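Local coordinates for protein acyl-CoA dehydrogenase (Thermus thermophilus, PDB 2Z1Q) that probably oxidises saturated acyl-CoA thioesters to 2,3-dehydroacyl-CoA with the help of bound FAD, passing the electrons on to an acceptor, at residues 60-65 with 185-190; 189-194 with 214-219; 12-17 with 488-493. All blocks are in the same frame, centred on the assembly; numbering follows the deposited sequence.

Contact 1: 60-65 with 185-190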
loop_
_atom_site.group_PDB
_atom_site.type_symbol
_atom_site.label_atom_id
_atom_site.label_comp_id
_atom_site.label_asym_id
_atom_site.label_seq_id
_atom_site.Cartn_x
_atom_site.Cartn_y
_atom_site.Cartn_z
ATOM N N GLU B 60 -17.700 -3.629 -23.830
ATOM C CA GLU B 60 -17.644 -3.926 -25.254
ATOM C C GLU B 60 -16.970 -2.794 -26.038
ATOM O O GLU B 60 -16.612 -2.965 -27.207
ATOM C CB GLU B 60 -19.043 -4.206 -25.809
ATOM C CG GLU B 60 -19.997 -3.020 -25.802
ATOM C CD GLU B 60 -20.681 -2.807 -24.467
ATOM O OE1 GLU B 60 -21.707 -2.093 -24.444
ATOM O OE2 GLU B 60 -20.203 -3.342 -23.445
ATOM N N LEU B 61 -16.792 -1.648 -25.385
ATOM C CA LEU B 61 -16.138 -0.516 -26.025
ATOM C C LEU B 61 -14.668 -0.870 -26.298
ATOM O O LEU B 61 -14.002 -0.192 -27.081
ATOM C CB LEU B 61 -16.261 0.728 -25.146
ATOM C CG LEU B 61 -17.353 1.752 -25.506
ATOM C CD1 LEU B 61 -18.567 1.088 -26.137
ATOM C CD2 LEU B 61 -17.739 2.518 -24.243
ATOM N N ASN B 62 -14.177 -1.934 -25.655
ATOM C CA ASN B 62 -12.805 -2.402 -25.860
ATOM C C ASN B 62 -12.613 -2.840 -27.330
ATOM O O ASN B 62 -11.518 -2.736 -27.873
ATOM C CB ASN B 62 -12.486 -3.617 -24.961
ATOM C CG ASN B 62 -12.002 -3.226 -23.563
ATOM O OD1 ASN B 62 -12.704 -3.430 -22.573
ATOM N ND2 ASN B 62 -10.793 -2.681 -23.478
ATOM N N VAL B 63 -13.677 -3.345 -27.954
ATOM C CA VAL B 63 -13.582 -3.822 -29.335
ATOM C C VAL B 63 -13.251 -2.700 -30.318
ATOM O O VAL B 63 -12.266 -2.768 -31.043
ATOM C CB VAL B 63 -14.879 -4.534 -29.771
ATOM C CG1 VAL B 63 -14.754 -5.033 -31.198
ATOM C CG2 VAL B 63 -15.165 -5.702 -28.840
ATOM N N PRO B 64 -14.080 -1.651 -30.358
ATOM C CA PRO B 64 -13.763 -0.573 -31.289
ATOM C C PRO B 64 -12.414 0.082 -30.949
ATOM O O PRO B 64 -11.674 0.483 -31.850
ATOM C CB PRO B 64 -14.956 0.375 -31.137
ATOM C CG PRO B 64 -15.405 0.128 -29.718
ATOM C CD PRO B 64 -15.329 -1.374 -29.636
ATOM N N LEU B 65 -12.091 0.187 -29.657
ATOM C CA LEU B 65 -10.815 0.775 -29.240
ATOM C C LEU B 65 -9.651 -0.065 -29.723
ATOM O O LEU B 65 -8.619 0.457 -30.133
ATOM C CB LEU B 65 -10.731 0.893 -27.720
ATOM C CG LEU B 65 -11.364 2.146 -27.117
ATOM C CD1 LEU B 65 -11.384 2.018 -25.608
ATOM C CD2 LEU B 65 -10.579 3.389 -27.540
ATOM N N ALA B 185 -11.795 -12.232 -22.252
ATOM C CA ALA B 185 -12.741 -13.328 -22.458
ATOM C C ALA B 185 -14.123 -12.883 -22.902
ATOM O O ALA B 185 -14.842 -13.634 -23.566
ATOM C CB ALA B 185 -12.846 -14.159 -21.191
ATOM N N GLY B 186 -14.504 -11.667 -22.541
ATOM C CA GLY B 186 -15.812 -11.164 -22.902
ATOM C C GLY B 186 -16.002 -10.840 -24.381
ATOM O O GLY B 186 -17.137 -10.768 -24.841
ATOM N N PHE B 187 -14.908 -10.650 -25.120
ATOM C CA PHE B 187 -14.997 -10.312 -26.543
ATOM C C PHE B 187 -13.895 -10.919 -27.414
ATOM O O PHE B 187 -13.840 -10.659 -28.615
ATOM C CB PHE B 187 -14.999 -8.788 -26.711
ATOM C CG PHE B 187 -14.019 -8.084 -25.808
ATOM C CD1 PHE B 187 -14.472 -7.301 -24.750
ATOM C CD2 PHE B 187 -12.648 -8.236 -25.994
ATOM C CE1 PHE B 187 -13.571 -6.680 -23.888
ATOM C CE2 PHE B 187 -11.740 -7.621 -25.137
ATOM C CZ PHE B 187 -12.202 -6.841 -24.082
ATOM N N ALA B 188 -13.016 -11.716 -26.813
ATOM C CA ALA B 188 -11.927 -12.344 -27.557
ATOM C C ALA B 188 -12.461 -13.336 -28.587
ATOM O O ALA B 188 -13.386 -14.103 -28.298
ATOM C CB ALA B 188 -10.985 -13.062 -26.597
ATOM N N HIS B 189 -11.854 -13.323 -29.776
ATOM C CA HIS B 189 -12.222 -14.213 -30.878
ATOM C C HIS B 189 -11.359 -15.463 -30.866
ATOM O O HIS B 189 -11.820 -16.554 -31.211
ATOM C CB HIS B 189 -12.029 -13.500 -32.218
ATOM C CG HIS B 189 -12.742 -12.190 -32.306
ATOM N ND1 HIS B 189 -14.077 -12.097 -32.634
ATOM C CD2 HIS B 189 -12.329 -10.928 -32.030
ATOM C CE1 HIS B 189 -14.457 -10.836 -32.551
ATOM N NE2 HIS B 189 -13.418 -10.105 -32.186
ATOM N N LEU B 190 -10.094 -15.305 -30.490
ATOM C CA LEU B 190 -9.176 -16.436 -30.454
ATOM C C LEU B 190 -8.720 -16.728 -29.026
ATOM O O LEU B 190 -8.420 -15.818 -28.260
ATOM C CB LEU B 190 -7.964 -16.162 -31.345
ATOM C CG LEU B 190 -6.927 -17.285 -31.458
ATOM C CD1 LEU B 190 -7.563 -18.517 -32.083
ATOM C CD2 LEU B 190 -5.758 -16.812 -32.303
#
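The benzyl side chain of Phe187 meets helix 62-71 near its N-terminal end, at two neighbouring residues, with its far end against Asn62 and its root against Val63. At the far end, Asn62 CB lies 3.4 Å from Phe187 CZ and equally close to CE1. The two side chains run obliquely past one another, and the plane of the Asn62 carboxamide is turned 38° from that of the ring. CB makes the nearest approach, and the amide carbon follows, with Asn62 CG 3.7 Å from Phe187 CZ. At the root, one methyl of Val63 does the work: CG2 sits 3.8 Å from Phe187 CB and 4.0 Å from Phe187 CG. Val63 and Phe187 point in opposite directions as they pass, so they touch alongside. The valine torsion explains which branch is used, because with CG1 anti to the backbone N (chi1 -179°) CG2 is left beside that N, on the flank turned to the phenyl group.

Phe187 holds its CG between its own backbone N and carbonyl carbon (chi1 41°), which carries the ring off the irregular 185-190 segment to the helix. Contact between the two segments is by van der Waals packing, and the 176 Å² buried there comes mostly from these three residues.

This is an interdomain contact: the loop between strands 172-183 and 190-197 joins the middle beta domain of the acyl-CoA dehydrogenase fold to the N-terminal helical domain. Arg209 NH1 bonds the loop carbonyls of Ala185 and Ala188, and the His189 ring stacks on Trp142. Helix 106-117 also packs here, Thr109 touching Phe187 and Phe106 touching Asn62, while Leu61 and Leu65 pack against helix 30-54.

Contact 2: 189-194 with 214-219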
loop_
_atom_site.group_PDB
_atom_site.type_symbol
_atom_site.label_atom_id
_atom_site.label_comp_id
_atom_site.label_asym_id
_atom_site.label_seq_id
_atom_site.Cartn_x
_atom_site.Cartn_y
_atom_site.Cartn_z
ATOM N N HIS B 189 -11.854 -13.323 -29.776
ATOM C CA HIS B 189 -12.222 -14.213 -30.878
ATOM C C HIS B 189 -11.359 -15.463 -30.866
ATOM O O HIS B 189 -11.820 -16.554 -31.211
ATOM C CB HIS B 189 -12.029 -13.500 -32.218
ATOM C CG HIS B 189 -12.742 -12.190 -32.306
ATOM N ND1 HIS B 189 -14.077 -12.097 -32.634
ATOM C CD2 HIS B 189 -12.329 -10.928 -32.030
ATOM C CE1 HIS B 189 -14.457 -10.836 -32.551
ATOM N NE2 HIS B 189 -13.418 -10.105 -32.186
ATOM N N LEU B 190 -10.094 -15.305 -30.490
ATOM C CA LEU B 190 -9.176 -16.436 -30.454
ATOM C C LEU B 190 -8.720 -16.728 -29.026
ATOM O O LEU B 190 -8.420 -15.818 -28.260
ATOM C CB LEU B 190 -7.964 -16.162 -31.345
ATOM C CG LEU B 190 -6.927 -17.285 -31.458
ATOM C CD1 LEU B 190 -7.563 -18.517 -32.083
ATOM C CD2 LEU B 190 -5.758 -16.812 -32.303
ATOM N N PHE B 191 -8.656 -18.009 -28.677
ATOM C CA PHE B 191 -8.248 -18.420 -27.334
ATOM C C PHE B 191 -7.114 -19.448 -27.341
ATOM O O PHE B 191 -7.234 -20.505 -27.962
ATOM C CB PHE B 191 -9.444 -19.035 -26.576
ATOM C CG PHE B 191 -10.455 -18.034 -26.092
ATOM C CD1 PHE B 191 -10.356 -17.504 -24.809
ATOM C CD2 PHE B 191 -11.520 -17.638 -26.902
ATOM C CE1 PHE B 191 -11.301 -16.595 -24.337
ATOM C CE2 PHE B 191 -12.477 -16.728 -26.429
ATOM C CZ PHE B 191 -12.363 -16.209 -25.148
ATOM N N THR B 192 -6.021 -19.151 -26.644
ATOM C CA THR B 192 -4.921 -20.118 -26.542
ATOM C C THR B 192 -5.150 -20.822 -25.193
ATOM O O THR B 192 -4.966 -20.222 -24.133
ATOM C CB THR B 192 -3.524 -19.416 -26.586
ATOM O OG1 THR B 192 -3.322 -18.840 -27.879
ATOM C CG2 THR B 192 -2.408 -20.418 -26.326
ATOM N N VAL B 193 -5.577 -22.082 -25.233
ATOM C CA VAL B 193 -5.868 -22.820 -24.005
ATOM C C VAL B 193 -4.881 -23.930 -23.700
ATOM O O VAL B 193 -4.486 -24.678 -24.595
ATOM C CB VAL B 193 -7.265 -23.441 -24.081
ATOM C CG1 VAL B 193 -7.655 -24.069 -22.734
ATOM C CG2 VAL B 193 -8.249 -22.385 -24.517
ATOM N N PHE B 194 -4.499 -24.063 -22.433
ATOM C CA PHE B 194 -3.569 -25.119 -22.062
ATOM C C PHE B 194 -4.294 -26.294 -21.411
ATOM O O PHE B 194 -5.151 -26.111 -20.539
ATOM C CB PHE B 194 -2.478 -24.578 -21.119
ATOM C CG PHE B 194 -1.561 -23.579 -21.773
ATOM C CD1 PHE B 194 -2.030 -22.318 -22.134
ATOM C CD2 PHE B 194 -0.243 -23.909 -22.052
ATOM C CE1 PHE B 194 -1.194 -21.403 -22.764
ATOM C CE2 PHE B 194 0.607 -22.991 -22.684
ATOM C CZ PHE B 194 0.127 -21.738 -23.037
ATOM N N LEU B 214 -17.880 -24.267 -25.485
ATOM C CA LEU B 214 -17.092 -23.238 -24.819
ATOM C C LEU B 214 -18.024 -22.131 -24.354
ATOM O O LEU B 214 -18.727 -21.535 -25.158
ATOM C CB LEU B 214 -16.065 -22.647 -25.778
ATOM C CG LEU B 214 -15.130 -21.625 -25.137
ATOM C CD1 LEU B 214 -13.970 -22.332 -24.456
ATOM C CD2 LEU B 214 -14.617 -20.689 -26.206
ATOM N N SER B 215 -18.018 -21.857 -23.054
ATOM C CA SER B 215 -18.880 -20.818 -22.490
ATOM C C SER B 215 -18.086 -19.919 -21.540
ATOM O O SER B 215 -16.952 -20.225 -21.201
ATOM C CB SER B 215 -20.052 -21.455 -21.738
ATOM O OG SER B 215 -19.573 -22.307 -20.712
ATOM N N PHE B 216 -18.688 -18.825 -21.093
ATOM C CA PHE B 216 -17.982 -17.904 -20.209
ATOM C C PHE B 216 -18.802 -17.483 -18.996
ATOM O O PHE B 216 -20.004 -17.256 -19.107
ATOM C CB PHE B 216 -17.579 -16.655 -20.993
ATOM C CG PHE B 216 -17.159 -16.938 -22.409
ATOM C CD1 PHE B 216 -18.101 -17.012 -23.428
ATOM C CD2 PHE B 216 -15.820 -17.148 -22.719
ATOM C CE1 PHE B 216 -17.718 -17.289 -24.739
ATOM C CE2 PHE B 216 -15.428 -17.426 -24.021
ATOM C CZ PHE B 216 -16.377 -17.497 -25.035
ATOM N N GLY B 217 -18.161 -17.374 -17.837
ATOM C CA GLY B 217 -18.888 -16.946 -16.656
ATOM C C GLY B 217 -19.061 -15.433 -16.727
ATOM O O GLY B 217 -18.477 -14.800 -17.607
ATOM N N PRO B 218 -19.852 -14.825 -15.827
ATOM C CA PRO B 218 -20.072 -13.376 -15.825
ATOM C C PRO B 218 -18.785 -12.615 -15.559
ATOM O O PRO B 218 -17.787 -13.196 -15.106
ATOM C CB PRO B 218 -21.097 -13.182 -14.711
ATOM C CG PRO B 218 -20.750 -14.271 -13.762
ATOM C CD PRO B 218 -20.487 -15.456 -14.656
ATOM N N GLU B 219 -18.809 -11.320 -15.847
ATOM C CA GLU B 219 -17.647 -10.472 -15.645
ATOM C C GLU B 219 -17.201 -10.537 -14.175
ATOM O O GLU B 219 -18.011 -10.370 -13.258
ATOM C CB GLU B 219 -17.986 -9.029 -16.047
ATOM C CG GLU B 219 -17.887 -8.752 -17.568
ATOM C CD GLU B 219 -16.506 -9.045 -18.133
ATOM O OE1 GLU B 219 -15.514 -8.829 -17.406
ATOM O OE2 GLU B 219 -16.401 -9.489 -19.295
#
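Glu219 OE2, in the segment whose Phe216 meets Phe191, is gripped by two groups: a salt bridge from Arg231 NE and a hydrogen bond with Ser229 OG. The other carboxylate oxygen, OE1, accepts from Thr230 N, so both oxygens are engaged and the chain leaving strand 214-216 is pinned to the neighbouring backbone.

Between the segments themselves the chemistry is apolar. Phe191 and Phe216 reach toward each other from opposite directions, and Phe191 CZ comes within 3.5 Å of Phe216 CE2. The ring planes are 30° apart and the centroids 5.7 Å, a slid geometry with hardly any overlap, in which corner carbons carry the touch. Leu214 adds a looser contact nearer the root of the Phe191 ring, its CD2 4.4 Å from Phe191 CD2. Arg209 makes a cation-pi contact with the Phe216 ring.

The nearest CA atoms, those of Phe191 and Leu214, are 10.4 Å apart, too far for paired strands; strand 214-216 pairs instead with 230-235, and 190-197 with 144-147, 163-166 and 201-208. Val233, Ala145 and Cys147 also pack on Phe191, whose side chain lies about 8 Å from a bound FAD. The contact is consistent with side chains packing between the curled strands of the beta-barrel-like middle domain of acyl-CoA dehydrogenases, with Phe191 the buried member.

Contact 3: 12-17 with 488-493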
loop_
_atom_site.group_PDB
_atom_site.type_symbol
_atom_site.label_atom_id
_atom_site.label_comp_id
_atom_site.label_asym_id
_atom_site.label_seq_id
_atom_site.Cartn_x
_atom_site.Cartn_y
_atom_site.Cartn_z
ATOM N N GLY B 12 23.282 -11.136 -16.921
ATOM C CA GLY B 12 23.868 -11.186 -15.594
ATOM C C GLY B 12 25.326 -10.775 -15.587
ATOM O O GLY B 12 25.987 -10.808 -14.554
ATOM N N GLY B 13 25.829 -10.382 -16.750
ATOM C CA GLY B 13 27.216 -9.970 -16.852
ATOM C C GLY B 13 27.533 -8.735 -16.036
ATOM O O GLY B 13 28.672 -8.541 -15.607
ATOM N N TRP B 14 26.530 -7.889 -15.822
ATOM C CA TRP B 14 26.714 -6.667 -15.051
ATOM C C TRP B 14 27.079 -6.996 -13.610
ATOM O O TRP B 14 27.452 -6.117 -12.832
ATOM C CB TRP B 14 25.436 -5.829 -15.070
ATOM C CG TRP B 14 24.223 -6.608 -14.682
ATOM C CD1 TRP B 14 23.405 -7.318 -15.507
ATOM C CD2 TRP B 14 23.723 -6.805 -13.357
ATOM N NE1 TRP B 14 22.423 -7.947 -14.782
ATOM C CE2 TRP B 14 22.596 -7.649 -13.457
ATOM C CE3 TRP B 14 24.120 -6.351 -12.092
ATOM C CZ2 TRP B 14 21.857 -8.052 -12.340
ATOM C CZ3 TRP B 14 23.384 -6.753 -10.977
ATOM C CH2 TRP B 14 22.266 -7.594 -11.112
ATOM N N LEU B 15 26.977 -8.268 -13.258
ATOM C CA LEU B 15 27.276 -8.699 -11.909
ATOM C C LEU B 15 28.777 -8.876 -11.663
ATOM O O LEU B 15 29.254 -8.658 -10.548
ATOM C CB LEU B 15 26.522 -10.001 -11.621
ATOM C CG LEU B 15 26.327 -10.410 -10.163
ATOM C CD1 LEU B 15 27.641 -10.908 -9.584
ATOM C CD2 LEU B 15 25.784 -9.228 -9.370
ATOM N N LEU B 16 29.517 -9.261 -12.702
ATOM C CA LEU B 16 30.959 -9.458 -12.575
ATOM C C LEU B 16 31.740 -8.266 -13.123
ATOM O O LEU B 16 32.788 -7.907 -12.590
ATOM C CB LEU B 16 31.392 -10.737 -13.297
ATOM C CG LEU B 16 30.758 -12.060 -12.854
ATOM C CD1 LEU B 16 30.856 -12.202 -11.340
ATOM C CD2 LEU B 16 29.305 -12.104 -13.306
ATOM N N GLU B 17 31.228 -7.657 -14.189
ATOM C CA GLU B 17 31.888 -6.504 -14.788
ATOM C C GLU B 17 30.953 -5.314 -14.922
ATOM O O GLU B 17 29.740 -5.442 -14.781
ATOM C CB GLU B 17 32.451 -6.868 -16.159
ATOM C CG GLU B 17 33.608 -7.843 -16.093
ATOM C CD GLU B 17 34.192 -8.140 -17.457
ATOM O OE1 GLU B 17 35.143 -8.946 -17.530
ATOM O OE2 GLU B 17 33.699 -7.569 -18.453
ATOM N N ASP B 488 18.275 -3.700 -6.256
ATOM C CA ASP B 488 18.761 -2.350 -5.970
ATOM C C ASP B 488 20.092 -2.078 -6.641
ATOM O O ASP B 488 20.420 -0.940 -6.954
ATOM C CB ASP B 488 18.910 -2.131 -4.466
ATOM C CG ASP B 488 17.616 -1.718 -3.810
ATOM O OD1 ASP B 488 17.455 -1.970 -2.597
ATOM O OD2 ASP B 488 16.762 -1.129 -4.498
ATOM N N ALA B 489 20.861 -3.136 -6.844
ATOM C CA ALA B 489 22.157 -3.008 -7.476
ATOM C C ALA B 489 21.918 -2.624 -8.930
ATOM O O ALA B 489 22.368 -1.574 -9.379
ATOM C CB ALA B 489 22.923 -4.336 -7.384
ATOM N N TYR B 490 21.190 -3.472 -9.651
ATOM C CA TYR B 490 20.894 -3.216 -11.055
ATOM C C TYR B 490 20.237 -1.852 -11.235
ATOM O O TYR B 490 20.642 -1.071 -12.087
ATOM C CB TYR B 490 19.988 -4.320 -11.601
ATOM C CG TYR B 490 19.757 -4.257 -13.088
ATOM C CD1 TYR B 490 18.539 -3.822 -13.599
ATOM C CD2 TYR B 490 20.756 -4.641 -13.993
ATOM C CE1 TYR B 490 18.308 -3.767 -14.962
ATOM C CE2 TYR B 490 20.535 -4.588 -15.367
ATOM C CZ TYR B 490 19.303 -4.147 -15.841
ATOM O OH TYR B 490 19.049 -4.069 -17.184
ATOM N N ALA B 491 19.244 -1.555 -10.404
ATOM C CA ALA B 491 18.543 -0.275 -10.481
ATOM C C ALA B 491 19.456 0.917 -10.201
ATOM O O ALA B 491 19.463 1.884 -10.959
ATOM C CB ALA B 491 17.369 -0.255 -9.507
ATOM N N ALA B 492 20.216 0.848 -9.111
ATOM C CA ALA B 492 21.103 1.957 -8.752
ATOM C C ALA B 492 22.137 2.197 -9.829
ATOM O O ALA B 492 22.350 3.322 -10.264
ATOM C CB ALA B 492 21.799 1.681 -7.413
ATOM N N GLU B 493 22.772 1.116 -10.254
ATOM C CA GLU B 493 23.790 1.199 -11.282
ATOM C C GLU B 493 23.206 1.786 -12.554
ATOM O O GLU B 493 23.741 2.743 -13.110
ATOM C CB GLU B 493 24.369 -0.188 -11.560
ATOM C CG GLU B 493 25.316 -0.223 -12.746
ATOM C CD GLU B 493 26.007 -1.563 -12.900
ATOM O OE1 GLU B 493 27.140 -1.709 -12.396
ATOM O OE2 GLU B 493 25.411 -2.474 -13.509
#
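Trp14 and Tyr490, whose CA atoms are 7.9 Å apart, bring a short turn with helical backbone angles at 13-15 against helix 476-502; in the turn, Gly13 O accepts from both Leu16 N and Glu17 N. The motif is a T-shaped aromatic pair. It fixes the N-terminal extension, well before helix 30-54, to the all-helical C-terminal part of the acyl-CoA dehydrogenase fold.

The evidence for the edge-to-face reading is that Tyr490 directs its edge at the indole face, with planes 57° apart and the phenol and five-membered-ring centroids 4.8 Å apart. Tyr490 CD2 stands above the indole, over its centre, and 3.6 Å from Trp14 CE2. The six-membered ring is met by a CH-pi contact instead: Tyr490 CB lies 4.2 Å from its centroid and 17° off the normal. Both are made possible by Tyr490 holding CG anti to its backbone N (chi1 -173°), which lays CB and CD2 along the same indole face. Ala489 CB adds a light touch, 4.4 Å from Trp14 CZ3.

Polar ends are satisfied by other helices. Trp14 NE1 donates to Glu350 OE2 on helix 348-372, Tyr490 OH bonds Thr323 OG1 on helix 300-331, and Lys454 joins both sides by reaching Trp14 O and Glu493 OE1. Replacing Trp14 with an alanine would remove the indole, and the edge of Tyr490 would probably lose the face it packs on while Glu350 would be left without its indole N-H donor.

Beyond the rings, Glu493 reaches toward the 12-17 segment with an extended chain, OE2 in a salt bridge to Arg322; that same OE2 rests 3.7 Å from Trp14 CB.

In the fold
Contacts 1 and 2 are neighbours that share His189 and Leu190, their centres about 12 Å apart; they even touch, Ala185 O lying 3.7 Å from Phe216 CD2. Contact 1, buried, joins the N-terminal helices to the middle domain, whereas contact 2 stays within the middle domain and is only partly buried. Contact 3, buried like contact 1, lies about 41 Å from each of them between centres, across the middle of the chain, and closes the sequence loop in which both are nested. All three rest on an aromatic ring, yet its partner changes: aliphatic carbon in contact 1, a slid second ring in contact 2, an indole face in contact 3, among helices that supply the polar partners.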